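Local coordinates for protein endo-1,4-beta-xylanase D (Paenibacillus polymyxa, PDB 1UX7) that binds xylan chains in a calcium-dependent manner through its family 36 carbohydrate-binding module, which is attached to a xylan-degrading enzyme, at residues Thr14-Ile19 / Val26-Asn31; Ala60-Val65 / Ala111-Ile116. One frame throughout, in Å; residues are numbered along the deposited sequence.

Interaction 1: residues Thr14-Ile19 / Val26-Asn31; sequences TYAGKI and VALYAN. With CA (calcium ion), chain C; XYP (beta-D-xylopyranose), chain B; XYP (beta-D-xylopyranose), chain D.
Gly-17 and Ala-27 face each other as an antiparallel hydrogen-bonded pair in a short hairpin: Ala-27 N gives a bond to Gly-17 O (2.9 Å), and Gly-17 N returns a longer one to Ala-27 O (3.3 Å). Lys-18 and Val-26 follow as a non-hydrogen-bonded pair, whereas Tyr-15 and Tyr-29 lie beyond the paired strands, where the two segments spread apart and the sugar is bound. There the Tyr-29 ring runs alongside the opposite backbone, its CD2 3.3 Å from Tyr-15 O and 3.7 Å from Tyr-15 CB. With CG anti to its carbonyl carbon (chi1 -60°), Tyr-29 offers one ring face to the xylose of chain B, whose C5 sits above the rim. The same xylose, together with that of chain D, lies over one face of the Tyr-15 ring; the methyl CG2 of Thr-14 covers the opposite face, and Ala-30 CB meets the ring edge at CD2 (3.6 Å). The two rings, set nearly perpendicular, thus form the walls of a corner that holds the chain B xylose. Tyr-29 also binds calcium through its backbone O (2.3 Å), and the metal in turn holds O2 and O3 of the chain D xylose. At the far end of the Tyr-29 ring, OH is linked through a water to Lys-18 O. Ile-19 CG2 packs on Ala-27 CB (3.7 Å) on the Gly-17 and Ala-27 face of the hairpin. Asp-105, Asp-110 and the backbone O of Trp-109 supply further calcium ligands, while Asp-33 accepts bonds from the backbone N of Tyr-15, Tyr-29 and Ala-30. Strand 25-28 continues the sheet onto strand 111-118, and Ala-16, Lys-18 and Val-26 touch Ile-11 of strand 10-12.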
# COMPACT_ATOMS: atom_id res chain seq x y z
N THR A 14 9.95 -6.73 9.96
CA THR A 14 10.92 -6.30 10.95
C THR A 14 10.71 -4.91 11.54
O THR A 14 10.82 -4.72 12.75
CB THR A 14 12.32 -6.41 10.34
OG1 THR A 14 12.55 -7.76 9.94
CG2 THR A 14 13.43 -6.12 11.39
N TYR A 15 10.41 -3.92 10.68
CA TYR A 15 10.44 -2.52 11.10
C TYR A 15 9.13 -1.76 10.97
O TYR A 15 9.00 -0.67 11.52
CB TYR A 15 11.49 -1.76 10.28
CG TYR A 15 12.89 -2.27 10.46
CD1 TYR A 15 13.56 -2.09 11.65
CD2 TYR A 15 13.53 -2.93 9.43
CE1 TYR A 15 14.86 -2.54 11.81
CE2 TYR A 15 14.83 -3.41 9.58
CZ TYR A 15 15.48 -3.22 10.78
OH TYR A 15 16.77 -3.69 10.92
N ALA A 16 8.15 -2.30 10.24
CA ALA A 16 6.94 -1.53 9.97
C ALA A 16 6.28 -1.04 11.25
O ALA A 16 6.21 -1.77 12.27
CB ALA A 16 5.97 -2.34 9.18
N GLY A 17 5.79 0.19 11.21
CA GLY A 17 5.08 0.77 12.32
C GLY A 17 4.27 1.98 11.97
O GLY A 17 4.46 2.59 10.93
N LYS A 18 3.38 2.36 12.86
CA LYS A 18 2.52 3.51 12.63
C LYS A 18 3.31 4.81 12.62
O LYS A 18 4.38 4.92 13.23
CB LYS A 18 1.46 3.57 13.71
CG LYS A 18 0.46 2.46 13.60
CD LYS A 18 -0.64 2.59 14.61
CE LYS A 18 -1.56 1.39 14.56
NZ LYS A 18 -2.67 1.58 15.52
N ILE A 19 2.74 5.79 11.92
CA ILE A 19 3.22 7.18 11.92
C ILE A 19 2.05 8.15 12.02
O ILE A 19 0.92 7.80 11.72
CB ILE A 19 4.03 7.47 10.63
CG1 ILE A 19 3.20 7.21 9.36
CG2 ILE A 19 5.30 6.66 10.58
CD1 ILE A 19 3.94 7.51 8.07
N VAL A 26 1.12 4.23 8.08
CA VAL A 26 2.13 3.27 8.42
C VAL A 26 3.37 3.46 7.54
O VAL A 26 3.27 3.70 6.34
CB VAL A 26 1.58 1.82 8.24
CG1 VAL A 26 2.65 0.75 8.46
CG2 VAL A 26 0.36 1.60 9.16
N ALA A 27 4.54 3.39 8.17
CA ALA A 27 5.81 3.41 7.48
C ALA A 27 6.31 2.00 7.23
O ALA A 27 6.28 1.14 8.14
CB ALA A 27 6.82 4.19 8.27
N LEU A 28 6.75 1.77 6.01
CA LEU A 28 7.41 0.54 5.59
C LEU A 28 8.86 0.92 5.30
O LEU A 28 9.13 1.85 4.54
CB LEU A 28 6.73 -0.06 4.37
CG LEU A 28 5.21 -0.20 4.41
CD1 LEU A 28 4.75 -0.78 3.10
CD2 LEU A 28 4.75 -1.04 5.57
N TYR A 29 9.80 0.23 5.95
CA TYR A 29 11.21 0.62 5.93
C TYR A 29 12.08 -0.36 5.14
O TYR A 29 12.96 0.06 4.35
CB TYR A 29 11.73 0.71 7.37
CG TYR A 29 11.03 1.71 8.26
CD1 TYR A 29 11.45 3.04 8.31
CD2 TYR A 29 9.95 1.34 9.06
CE1 TYR A 29 10.82 3.96 9.11
CE2 TYR A 29 9.33 2.25 9.88
CZ TYR A 29 9.78 3.56 9.91
OH TYR A 29 9.13 4.48 10.72
N ALA A 30 11.86 -1.65 5.36
CA ALA A 30 12.66 -2.71 4.75
C ALA A 30 11.82 -3.67 3.96
O ALA A 30 10.60 -3.76 4.18
CB ALA A 30 13.43 -3.49 5.84
N ASN A 31 12.44 -4.44 3.07
CA ASN A 31 11.73 -5.47 2.34
C ASN A 31 11.04 -6.44 3.30
O ASN A 31 11.56 -6.75 4.36
CB ASN A 31 12.64 -6.21 1.37
CG ASN A 31 13.05 -5.34 0.20
OD1 ASN A 31 12.28 -4.46 -0.23
ND2 ASN A 31 14.25 -5.56 -0.33
CA CA C . 14.35 1.86 3.78
C1 XYP B . 15.48 1.09 10.13
C2 XYP B . 16.12 1.91 11.21
C3 XYP B . 15.29 1.95 12.49
C4 XYP B . 13.84 2.32 12.16
C5 XYP B . 13.37 1.42 11.03
O2 XYP B . 17.42 1.40 11.45
O3 XYP B . 15.88 2.89 13.39
O4 XYP B . 12.92 2.16 13.22
O5 XYP B . 14.22 1.56 9.93
C1 XYP D . 17.37 -1.26 5.80
C2 XYP D . 16.24 -0.29 5.53
C3 XYP D . 16.18 0.82 6.58
C4 XYP D . 16.17 0.25 7.99
C5 XYP D . 17.35 -0.71 8.09
O2 XYP D . 16.28 0.26 4.22
O3 XYP D . 15.02 1.62 6.37
O4 XYP D . 16.28 1.28 8.95
O5 XYP D . 17.24 -1.69 7.08
O HOH W 1 10.99 -6.34 7.15
O HOH W 2 7.05 3.78 12.56
O HOH W 3 16.25 3.37 3.65

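Interaction 2: residues Ala60-Val65 / Ala111-Ile116; sequences AKVDLV and AYVDFI. With CA (calcium ion), chain E.
Ala-60 and Ala-111 bring two strands of different sheets unusually close, their CA atoms only 5.2 Å apart, near the centre of the module. The methyls meet directly, CB to CB at 3.8 Å, and their small size permits this approach at one end of the contact. From there the strands diverge at 55°, and Leu-64 and Ile-116 have their CA atoms 10.0 Å apart. Val-62 fills the widening gap with one branch: CG2, anti to the carbonyl carbon, reaches Ala-111 CB at 3.7 Å and lies more loosely against Val-113 CG2 (4.3 Å). At the wide end the longer side chains span the distance by their terminal methyls, Leu-64 CD1 meeting Ile-116 CD1 at 3.9 Å. These two side chains cross at about a right angle. Leu-64 starts with CG anti to its backbone N (chi1 175°), and its second torsion of 64° brings CD1 across to the isoleucine although the CA-CB bond itself does not aim there. This is the face-to-face packing of a beta-sandwich, the jelly-roll fold of family 6-type binding modules: strand 59-66 belongs to one sheet and strand 111-118 to the other, and the contact between them is wholly apolar and buried. Leu-100 of strand 96-101 touches Val-62, Leu-64 and Val-113, while Ile-48 of strand 45-54 lies against both Leu-64 and Ile-116. On the strand 111-118 side, Asp-114 holds a calcium ion through both its backbone O (2.5 Å) and its carboxylate OD1 (2.3 Å), with Glu-5, Glu-7 and the backbone O of Asp-24 among the other ligands. Its second carboxylate oxygen, OD2, makes a salt bridge with Arg-51, which probably helps to fix the carboxylate's rotation.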
# COMPACT_ATOMS: atom_id res chain seq x y z
N ALA A 60 9.65 5.96 -3.53
CA ALA A 60 9.27 4.80 -2.74
C ALA A 60 8.30 3.96 -3.56
O ALA A 60 7.36 4.47 -4.12
CB ALA A 60 8.65 5.23 -1.44
N LYS A 61 8.52 2.66 -3.62
CA LYS A 61 7.69 1.77 -4.42
C LYS A 61 7.03 0.74 -3.52
O LYS A 61 7.70 0.11 -2.71
CB LYS A 61 8.56 1.02 -5.43
CG LYS A 61 7.80 0.12 -6.34
CD LYS A 61 8.67 -0.32 -7.51
CE LYS A 61 7.98 -1.31 -8.40
NZ LYS A 61 8.61 -2.64 -8.29
N VAL A 62 5.72 0.59 -3.66
CA VAL A 62 4.92 -0.30 -2.83
C VAL A 62 4.16 -1.27 -3.74
O VAL A 62 3.42 -0.84 -4.58
CB VAL A 62 3.93 0.53 -1.98
CG1 VAL A 62 3.12 -0.36 -1.10
CG2 VAL A 62 4.69 1.63 -1.17
N ASP A 63 4.35 -2.58 -3.55
CA ASP A 63 3.62 -3.60 -4.28
C ASP A 63 2.23 -3.81 -3.72
O ASP A 63 2.07 -3.78 -2.50
CB ASP A 63 4.35 -4.95 -4.21
CG ASP A 63 5.55 -5.02 -5.15
OD1 ASP A 63 5.77 -4.07 -5.93
OD2 ASP A 63 6.33 -6.01 -5.13
N LEU A 64 1.26 -4.00 -4.62
CA LEU A 64 -0.10 -4.38 -4.27
C LEU A 64 -0.28 -5.87 -4.57
O LEU A 64 -0.10 -6.30 -5.71
CB LEU A 64 -1.14 -3.56 -5.01
CG LEU A 64 -2.59 -4.00 -4.79
CD1 LEU A 64 -3.02 -3.84 -3.33
CD2 LEU A 64 -3.49 -3.22 -5.74
N VAL A 65 -0.63 -6.62 -3.53
CA VAL A 65 -0.76 -8.07 -3.61
C VAL A 65 -2.19 -8.40 -3.20
O VAL A 65 -2.63 -7.99 -2.12
CB VAL A 65 0.25 -8.76 -2.67
CG1 VAL A 65 0.34 -10.25 -2.96
CG2 VAL A 65 1.59 -8.10 -2.77
N ALA A 111 8.83 4.04 2.68
CA ALA A 111 7.52 4.30 2.10
C ALA A 111 6.53 4.59 3.22
O ALA A 111 6.45 3.86 4.20
CB ALA A 111 7.05 3.12 1.29
N TYR A 112 5.74 5.63 3.06
CA TYR A 112 4.68 5.98 3.99
C TYR A 112 3.36 5.75 3.28
O TYR A 112 3.16 6.19 2.16
CB TYR A 112 4.82 7.44 4.41
CG TYR A 112 6.13 7.82 5.07
CD1 TYR A 112 6.94 6.89 5.73
CD2 TYR A 112 6.56 9.14 5.04
CE1 TYR A 112 8.14 7.29 6.34
CE2 TYR A 112 7.73 9.54 5.65
CZ TYR A 112 8.51 8.61 6.31
OH TYR A 112 9.68 9.02 6.90
N VAL A 113 2.47 5.02 3.93
CA VAL A 113 1.18 4.63 3.36
C VAL A 113 0.04 5.13 4.24
O VAL A 113 0.04 4.90 5.44
CB VAL A 113 1.11 3.10 3.17
CG1 VAL A 113 -0.19 2.71 2.53
CG2 VAL A 113 2.29 2.60 2.32
N ASP A 114 -0.93 5.82 3.64
CA ASP A 114 -2.03 6.49 4.35
C ASP A 114 -3.31 5.64 4.34
O ASP A 114 -3.86 5.33 5.39
CB ASP A 114 -2.23 7.86 3.70
CG ASP A 114 -3.26 8.69 4.36
OD1 ASP A 114 -3.81 8.28 5.40
OD2 ASP A 114 -3.59 9.79 3.87
N PHE A 115 -3.74 5.23 3.14
CA PHE A 115 -4.96 4.44 2.95
C PHE A 115 -4.96 3.84 1.55
O PHE A 115 -4.18 4.26 0.67
CB PHE A 115 -6.24 5.28 3.15
CG PHE A 115 -6.41 6.44 2.20
CD1 PHE A 115 -6.85 6.25 0.89
CD2 PHE A 115 -6.20 7.75 2.64
CE1 PHE A 115 -7.01 7.33 0.02
CE2 PHE A 115 -6.41 8.84 1.76
CZ PHE A 115 -6.79 8.61 0.47
N ILE A 116 -5.85 2.87 1.37
CA ILE A 116 -6.20 2.31 0.08
C ILE A 116 -7.69 2.53 -0.20
O ILE A 116 -8.50 2.47 0.72
CB ILE A 116 -5.82 0.80 0.01
CG1 ILE A 116 -5.95 0.27 -1.42
CG2 ILE A 116 -6.63 -0.08 0.99
CD1 ILE A 116 -5.19 -1.00 -1.71
CA CA E . -4.50 7.00 7.17
O HOH W 4 -5.50 9.08 7.79

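Interactions 1 and 2 are centred 11 Å apart and meet along one sheet, where strand 25-28 neighbours strand 111-118. Leu-28 N lies 2.8 Å from Ala-111 O and Val-26 O 2.9 Å from Val-113 N, both probable hydrogen bonds, joining the hairpin directly to the strand packed on 60-65. On the other side of that strand, Tyr-112 CD1 packs against Ala-27 CB at 3.7 Å. Of the two contacts, only interaction 1 supplies residues of the glycan pocket, Tyr-15 and Tyr-29; the side chain of Ala-111 in interaction 2 is about 10 Å from a bound xylose and about 8 Å from the sugar-binding calcium. The calcium held by Asp-114 is a separate site that contacts no xylose.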